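Protein male-specific lethal-3 (Drosophila melanogaster, PDB 3M9Q) reads trimethylated histone H3 through its chromodomain and serves in the MSL acetyltransferase complex that doubles transcription of the male X chromosome in flies. Local coordinates at residues E30-K33 / S34-R37; Q66-R69 / P70-R74; L82-E86 / E87-L91. The protein carries 1 engineered substitution. All blocks are in the same frame, centred on the assembly; numbering follows the deposited sequence.

Contact 1: E30-K33 / S34-R37; sequences EPDK and SKAR
The side chain of Lys35 curls over the carboxylate of Asp32, and both oxygens of that carboxylate are engaged. On one branch, Asp32 OD2 receives Lys35 NZ in a 2.8 Å salt bridge that comes in from above the carboxylate plane. The other branch, Asp32 OD1, is gripped twice by Ser34, whose N donates at 3.0 Å and whose OG donates at 2.7 Å, both from the same face. The bond from Ser34 N closes an Asx turn. It sits on a type I beta turn, in which Lys35 N reaches Asp32 O at 3.2 Å. Because Lys35 bends at both chi2 (-58°) and chi4 (-74°), its ammonium curls back over the turn and also donates to Ser34 OG, 2.9 Å from Lys35 NZ. Behind this cluster, Glu30 CG packs against Lys35 CB at 4.1 Å. Glu30 OE2 takes Asp32 N on its anti lone pair, while OE1 is bonded to the hydroxyl of Tyr40. A water donating to both Asp32 O and Lys35 O spans the mouth of the turn. The loop leads from strand 25-29 to strand 39-51 on the surface of the chromodomain. With NZ donating to OG and OG in turn to OD1, the hydroxyl links the two charges in a small ring of bonds, which probably favours the charged forms of Asp32 and Lys35 and ties both residues to the one turn.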
loop_
_atom_site.group_PDB
_atom_site.type_symbol
_atom_site.label_atom_id
_atom_site.label_comp_id
_atom_site.label_asym_id
_atom_site.label_seq_id
_atom_site.Cartn_x
_atom_site.Cartn_y
_atom_site.Cartn_z
ATOM N N GLU A 30 1.370 3.319 -6.912
ATOM C CA GLU A 30 1.959 4.645 -7.121
ATOM C C GLU A 30 0.957 5.750 -6.767
ATOM O O GLU A 30 -0.147 5.755 -7.294
ATOM C CB GLU A 30 2.368 4.786 -8.600
ATOM C CG GLU A 30 2.662 6.194 -9.069
ATOM C CD GLU A 30 3.900 6.734 -8.445
ATOM O OE1 GLU A 30 4.987 6.180 -8.782
ATOM O OE2 GLU A 30 3.814 7.690 -7.650
ATOM N N PRO A 31 1.337 6.694 -5.887
ATOM C CA PRO A 31 0.382 7.733 -5.494
ATOM C C PRO A 31 0.227 8.882 -6.498
ATOM O O PRO A 31 -0.768 9.591 -6.472
ATOM C CB PRO A 31 0.974 8.261 -4.176
ATOM C CG PRO A 31 2.415 8.040 -4.303
ATOM C CD PRO A 31 2.550 6.734 -5.045
ATOM N N ASP A 32 1.215 9.079 -7.352
ATOM C CA ASP A 32 1.177 10.153 -8.355
ATOM C C ASP A 32 0.183 9.803 -9.467
ATOM O O ASP A 32 0.399 8.888 -10.252
ATOM C CB ASP A 32 2.588 10.355 -8.907
ATOM C CG ASP A 32 2.695 11.502 -9.879
ATOM O OD1 ASP A 32 1.661 12.056 -10.303
ATOM O OD2 ASP A 32 3.847 11.858 -10.211
ATOM N N LYS A 33 -0.915 10.549 -9.506
ATOM C CA LYS A 33 -2.015 10.278 -10.455
ATOM C C LYS A 33 -1.703 10.680 -11.890
ATOM O O LYS A 33 -2.486 10.406 -12.799
ATOM C CB LYS A 33 -3.318 10.934 -9.981
ATOM C CG LYS A 33 -3.846 10.340 -8.683
ATOM C CD LYS A 33 -5.179 10.961 -8.275
ATOM C CE LYS A 33 -5.762 10.325 -7.022
ATOM N NZ LYS A 33 -5.030 10.731 -5.793
ATOM N N SER A 34 -0.553 11.308 -12.107
ATOM C CA SER A 34 -0.122 11.659 -13.465
ATOM C C SER A 34 0.620 10.506 -14.134
ATOM O O SER A 34 0.925 10.564 -15.322
ATOM C CB SER A 34 0.761 12.918 -13.469
ATOM O OG SER A 34 2.049 12.652 -12.909
ATOM N N LYS A 35 0.899 9.471 -13.358
ATOM C CA LYS A 35 1.714 8.355 -13.836
ATOM C C LYS A 35 0.879 7.147 -14.212
ATOM O O LYS A 35 -0.136 6.860 -13.592
ATOM C CB LYS A 35 2.739 7.955 -12.768
ATOM C CG LYS A 35 3.676 9.074 -12.379
ATOM C CD LYS A 35 4.454 9.614 -13.573
ATOM C CE LYS A 35 5.473 10.674 -13.168
ATOM N NZ LYS A 35 4.856 11.987 -12.823
ATOM N N ALA A 36 1.327 6.429 -15.230
ATOM C CA ALA A 36 0.760 5.104 -15.513
ATOM C C ALA A 36 0.803 4.285 -14.223
ATOM O O ALA A 36 1.786 4.306 -13.479
ATOM C CB ALA A 36 1.533 4.409 -16.624
ATOM N N ARG A 37 -0.278 3.575 -13.934
ATOM C CA ARG A 37 -0.393 2.874 -12.650
ATOM C C ARG A 37 0.626 1.757 -12.552
ATOM O O ARG A 37 0.793 0.963 -13.468
ATOM C CB ARG A 37 -1.817 2.353 -12.423
ATOM C CG ARG A 37 -2.765 3.487 -12.064
ATOM C CD ARG A 37 -4.239 3.112 -12.019
ATOM N NE ARG A 37 -4.669 2.372 -10.831
ATOM C CZ ARG A 37 -4.460 2.717 -9.563
ATOM N NH1 ARG A 37 -4.956 1.945 -8.609
ATOM N NH2 ARG A 37 -3.745 3.789 -9.235
HETATM O O HOH W 1 -0.757 6.451 -10.974
#

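Contact 2: Q66-R69 / P70-R74; sequences QGWR and PSYDR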
loop_
_atom_site.group_PDB
_atom_site.type_symbol
_atom_site.label_atom_id
_atom_site.label_comp_id
_atom_site.label_asym_id
_atom_site.label_seq_id
_atom_site.Cartn_x
_atom_site.Cartn_y
_atom_site.Cartn_z
ATOM N N GLN A 66 10.624 -1.571 -0.625
ATOM C CA GLN A 66 11.750 -2.499 -0.643
ATOM C C GLN A 66 12.804 -2.037 -1.652
ATOM O O GLN A 66 12.499 -1.733 -2.808
ATOM C CB GLN A 66 11.289 -3.918 -0.996
ATOM C CG GLN A 66 10.303 -4.564 -0.025
ATOM C CD GLN A 66 10.907 -4.870 1.326
ATOM O OE1 GLN A 66 11.338 -3.974 2.054
ATOM N NE2 GLN A 66 10.922 -6.144 1.682
ATOM N N GLY A 67 14.039 -1.948 -1.178
ATOM C CA GLY A 67 15.176 -1.571 -2.007
ATOM C C GLY A 67 15.447 -0.088 -1.993
ATOM O O GLY A 67 16.375 0.394 -2.652
ATOM N N TRP A 68 14.640 0.639 -1.237
ATOM C CA TRP A 68 14.825 2.087 -1.062
ATOM C C TRP A 68 15.231 2.427 0.360
ATOM O O TRP A 68 14.950 1.692 1.301
ATOM C CB TRP A 68 13.554 2.835 -1.444
ATOM C CG TRP A 68 13.241 2.660 -2.880
ATOM C CD1 TRP A 68 12.409 1.732 -3.437
ATOM C CD2 TRP A 68 13.794 3.410 -3.964
ATOM N NE1 TRP A 68 12.395 1.878 -4.802
ATOM C CE2 TRP A 68 13.239 2.901 -5.150
ATOM C CE3 TRP A 68 14.693 4.479 -4.044
ATOM C CZ2 TRP A 68 13.558 3.417 -6.404
ATOM C CZ3 TRP A 68 15.009 4.988 -5.290
ATOM C CH2 TRP A 68 14.442 4.457 -6.451
ATOM N N ARG A 69 15.915 3.548 0.519
ATOM C CA ARG A 69 16.320 3.981 1.866
ATOM C C ARG A 69 15.097 4.421 2.681
ATOM O O ARG A 69 14.046 4.729 2.114
ATOM C CB ARG A 69 17.394 5.064 1.814
ATOM C CG ARG A 69 16.943 6.372 1.261
ATOM C CD ARG A 69 18.079 7.370 1.286
ATOM N NE ARG A 69 17.634 8.664 0.795
ATOM C CZ ARG A 69 17.863 9.116 -0.432
ATOM N NH1 ARG A 69 18.557 8.385 -1.294
ATOM N NH2 ARG A 69 17.411 10.309 -0.791
ATOM N N PRO A 70 15.222 4.403 4.016
ATOM C CA PRO A 70 14.078 4.668 4.883
ATOM C C PRO A 70 13.457 6.055 4.736
ATOM O O PRO A 70 12.323 6.265 5.157
ATOM C CB PRO A 70 14.661 4.509 6.290
ATOM C CG PRO A 70 15.788 3.587 6.133
ATOM C CD PRO A 70 16.372 3.881 4.779
ATOM N N SER A 71 14.188 7.002 4.173
ATOM C CA SER A 71 13.649 8.360 4.059
ATOM C C SER A 71 12.403 8.365 3.169
ATOM O O SER A 71 11.603 9.301 3.196
ATOM C CB SER A 71 14.698 9.342 3.534
ATOM O OG SER A 71 15.132 8.979 2.240
ATOM N N TYR A 72 12.242 7.298 2.398
ATOM C CA TYR A 72 11.113 7.174 1.459
ATOM C C TYR A 72 9.872 6.561 2.104
ATOM O O TYR A 72 8.813 6.470 1.486
ATOM C CB TYR A 72 11.504 6.331 0.243
ATOM C CG TYR A 72 12.493 6.992 -0.689
ATOM C CD1 TYR A 72 12.065 7.824 -1.714
ATOM C CD2 TYR A 72 13.856 6.763 -0.558
ATOM C CE1 TYR A 72 12.978 8.421 -2.577
ATOM C CE2 TYR A 72 14.768 7.351 -1.411
ATOM C CZ TYR A 72 14.325 8.179 -2.415
ATOM O OH TYR A 72 15.245 8.757 -3.262
ATOM N N ASP A 73 10.016 6.138 3.350
ATOM C CA ASP A 73 8.908 5.495 4.081
ATOM C C ASP A 73 7.721 6.460 4.172
ATOM O O ASP A 73 7.895 7.657 4.397
ATOM C CB ASP A 73 9.326 5.063 5.496
ATOM C CG ASP A 73 10.404 3.973 5.520
ATOM O OD1 ASP A 73 10.747 3.407 4.462
ATOM O OD2 ASP A 73 10.908 3.688 6.630
ATOM N N ARG A 74 6.517 5.914 4.015
ATOM C CA ARG A 74 5.259 6.693 3.968
ATOM C C ARG A 74 4.115 5.945 4.653
ATOM O O ARG A 74 4.082 4.728 4.633
ATOM C CB ARG A 74 4.828 6.927 2.502
ATOM C CG ARG A 74 5.693 7.839 1.661
ATOM C CD ARG A 74 5.164 7.882 0.230
ATOM N NE ARG A 74 3.731 7.600 0.162
ATOM C CZ ARG A 74 3.160 6.753 -0.693
ATOM N NH1 ARG A 74 3.880 6.098 -1.595
ATOM N NH2 ARG A 74 1.851 6.579 -0.653
HETATM O O HOH W 2 11.185 3.326 1.733
#
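Trp68 turns the edge of its six-membered ring toward the face of Tyr72 in a T-shaped (edge-to-face) pair, with centroids 5.2 Å apart and planes at 60°. Trp68 CE3 makes the approach, 3.9 Å from Tyr72 CE2 and offset toward the rim of the phenol ring. Tyr72 meets Arg69 in a different way: its CE2 lies over the centre of the guanidinium, 3.7 Å from Arg69 CZ, while its hydroxyl hangs over the same flat group, with Tyr72 OH 3.6 Å from Arg69 NH2. The two planes stand 54° apart, which makes this a slanted contact and not a parallel stack. Arg69 arrives there by placing CG between its backbone N and carbonyl carbon (chi1 68°) and then running fully extended to NE, a course that also lays CG against Tyr72 CE2. Ser71 OG accepts only a weak, bent bond from Arg69 NE, at 2.9 Å. Beneath the side chains the backbone makes a short 3-10 segment, residues 70 to 72. Arg69 O accepts Tyr72 N at 3.2 Å and lies in the plane of the tyrosine ring, at its edge. Pro70 O takes Asp73 N, and a water donates to both Arg69 O and Asp73 OD1. This exposed turn joins strand 57-65 to strand 74-76. At its near end Gln66 pairs through its backbone with Thr41 of strand 39-51; at the far end Asp73 OD1 is bonded to His64, and Arg74 resumes sheet pairing beside Ile63.

Contact 3: L82-E86 / E87-L91; sequences LKDTE and ENRQL
Asn88 turns its amide toward the backbone of Lys83, and Asn88 ND2 donates to Lys83 O at 2.9 Å with the acceptor lying in the amide plane and a nearly straight bond (164°). The same side chain crosses Leu82 at about a right angle, Asn88 ND2 standing 3.7 Å from Leu82 CB. Thr85 completes this tight cluster as the N-cap of helix 86-100: with chi1 at 62° its OG1 faces the first turn and accepts Asn88 N at 3.1 Å, while Thr85 O takes Arg89 N. The cap starts the C-terminal helix of the chromodomain; Asn88 and the pair Leu82 CD1 and Leu91 CD2 join it to strand 81-83, and both leucines go on to touch Tyr29 and Leu39. Asp84, between strand and cap, is the centre of an inverse gamma turn. Arg89 grips it side-on, Arg89 NE to Asp84 OD1 and Arg89 NH2 to Asp84 OD2, each at 2.9 Å; the two flat groups are 26° apart, and both nitrogens come from above the carboxylate plane. With an alanine in place of Asp84 this pair of bonds would go, and the guanidinium would probably be left without its acid mate and able to swing away from the turn. Toward solvent the packing thins. There Glu86 OE2 accepts Gln90 NE2 at 2.9 Å between two exposed side chains, and Glu87, bent at chi2, brings its OE1 no nearer than 3.9 Å to Thr85 CB.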
loop_
_atom_site.group_PDB
_atom_site.type_symbol
_atom_site.label_atom_id
_atom_site.label_comp_id
_atom_site.label_asym_id
_atom_site.label_seq_id
_atom_site.Cartn_x
_atom_site.Cartn_y
_atom_site.Cartn_z
ATOM N N LEU A 82 -2.277 -3.959 -1.913
ATOM C CA LEU A 82 -2.701 -5.283 -2.360
ATOM C C LEU A 82 -1.921 -6.366 -1.649
ATOM O O LEU A 82 -0.731 -6.223 -1.387
ATOM C CB LEU A 82 -2.488 -5.447 -3.861
ATOM C CG LEU A 82 -3.327 -4.581 -4.802
ATOM C CD1 LEU A 82 -2.874 -4.757 -6.244
ATOM C CD2 LEU A 82 -4.817 -4.879 -4.663
ATOM N N LYS A 83 -2.603 -7.468 -1.387
ATOM C CA LYS A 83 -1.962 -8.676 -0.870
ATOM C C LYS A 83 -0.952 -9.241 -1.867
ATOM O O LYS A 83 -1.124 -9.133 -3.074
ATOM C CB LYS A 83 -3.018 -9.733 -0.549
ATOM C CG LYS A 83 -3.930 -9.380 0.620
ATOM C CD LYS A 83 -3.212 -9.528 1.935
ATOM C CE LYS A 83 -4.061 -9.094 3.116
ATOM N NZ LYS A 83 -3.353 -9.368 4.390
ATOM N N ASP A 84 0.092 -9.854 -1.323
ATOM C CA ASP A 84 1.234 -10.367 -2.105
ATOM C C ASP A 84 0.964 -11.749 -2.695
ATOM O O ASP A 84 1.745 -12.680 -2.538
ATOM C CB ASP A 84 2.467 -10.410 -1.210
ATOM C CG ASP A 84 3.754 -10.618 -1.979
ATOM O OD1 ASP A 84 3.781 -10.321 -3.195
ATOM O OD2 ASP A 84 4.728 -11.078 -1.345
ATOM N N THR A 85 -0.170 -11.870 -3.363
ATOM C CA THR A 85 -0.576 -13.104 -4.049
ATOM C C THR A 85 0.090 -13.220 -5.412
ATOM O O THR A 85 0.550 -12.240 -5.982
ATOM C CB THR A 85 -2.087 -13.119 -4.281
ATOM O OG1 THR A 85 -2.411 -12.006 -5.122
ATOM C CG2 THR A 85 -2.864 -13.041 -2.961
ATOM N N GLU A 86 0.120 -14.427 -5.952
ATOM C CA GLU A 86 0.677 -14.648 -7.284
ATOM C C GLU A 86 -0.029 -13.769 -8.311
ATOM O O GLU A 86 0.601 -13.188 -9.199
ATOM C CB GLU A 86 0.588 -16.131 -7.679
ATOM C CG GLU A 86 0.799 -16.421 -9.173
ATOM C CD GLU A 86 2.197 -16.136 -9.709
ATOM O OE1 GLU A 86 3.085 -15.715 -8.944
ATOM O OE2 GLU A 86 2.389 -16.346 -10.929
ATOM N N GLU A 87 -1.338 -13.653 -8.167
ATOM C CA GLU A 87 -2.131 -12.898 -9.135
ATOM C C GLU A 87 -1.740 -11.418 -9.104
ATOM O O GLU A 87 -1.602 -10.773 -10.145
ATOM C CB GLU A 87 -3.631 -13.092 -8.885
ATOM C CG GLU A 87 -4.121 -14.519 -9.211
ATOM C CD GLU A 87 -3.432 -15.610 -8.381
ATOM O OE1 GLU A 87 -3.365 -15.479 -7.135
ATOM O OE2 GLU A 87 -2.958 -16.609 -8.985
ATOM N N ASN A 88 -1.520 -10.887 -7.910
ATOM C CA ASN A 88 -1.127 -9.478 -7.791
ATOM C C ASN A 88 0.327 -9.250 -8.192
ATOM O O ASN A 88 0.673 -8.201 -8.726
ATOM C CB ASN A 88 -1.433 -8.922 -6.405
ATOM C CG ASN A 88 -2.921 -8.737 -6.187
ATOM O OD1 ASN A 88 -3.670 -8.506 -7.140
ATOM N ND2 ASN A 88 -3.355 -8.837 -4.945
ATOM N N ARG A 89 1.169 -10.255 -7.997
ATOM C CA ARG A 89 2.541 -10.200 -8.509
ATOM C C ARG A 89 2.557 -10.118 -10.028
ATOM O O ARG A 89 3.357 -9.395 -10.634
ATOM C CB ARG A 89 3.357 -11.409 -8.045
ATOM C CG ARG A 89 3.696 -11.383 -6.571
ATOM C CD ARG A 89 4.571 -12.548 -6.179
ATOM N NE ARG A 89 4.666 -12.668 -4.731
ATOM C CZ ARG A 89 5.544 -13.425 -4.088
ATOM N NH1 ARG A 89 6.435 -14.149 -4.747
ATOM N NH2 ARG A 89 5.534 -13.451 -2.778
ATOM N N GLN A 90 1.670 -10.880 -10.650
ATOM C CA GLN A 90 1.545 -10.853 -12.108
ATOM C C GLN A 90 1.010 -9.502 -12.567
ATOM O O GLN A 90 1.481 -8.941 -13.546
ATOM C CB GLN A 90 0.664 -11.994 -12.631
ATOM C CG GLN A 90 1.315 -13.374 -12.497
ATOM C CD GLN A 90 2.515 -13.579 -13.407
ATOM O OE1 GLN A 90 2.773 -12.791 -14.324
ATOM N NE2 GLN A 90 3.262 -14.640 -13.152
ATOM N N LEU A 91 0.037 -8.963 -11.846
ATOM C CA LEU A 91 -0.502 -7.631 -12.165
ATOM C C LEU A 91 0.616 -6.598 -12.119
ATOM O O LEU A 91 0.753 -5.759 -13.010
ATOM C CB LEU A 91 -1.630 -7.249 -11.204
ATOM C CG LEU A 91 -2.193 -5.834 -11.354
ATOM C CD1 LEU A 91 -2.801 -5.634 -12.739
ATOM C CD2 LEU A 91 -3.222 -5.559 -10.273
#

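From the N terminus, the chain runs through strand 25-29 into contact 1, which turns it back toward strand 39-51. Strand 57-65 follows, and contact 2 then closes the short connection to strand 74-76, at one outer side of the antiparallel sheet. Strand 81-83, at the other outer side, leads into contact 3, where the chain leaves the sheet for helix 86-100. The three local turns come one after another, with none nested or crossed. Contacts 1 and 2 nevertheless meet in space, with Pro31 CG packing 3.6 Å from Arg74 NH1, whereas contact 3 touches neither, its nearest atoms about 7 Å from contact 1 and about 8 Å from contact 2.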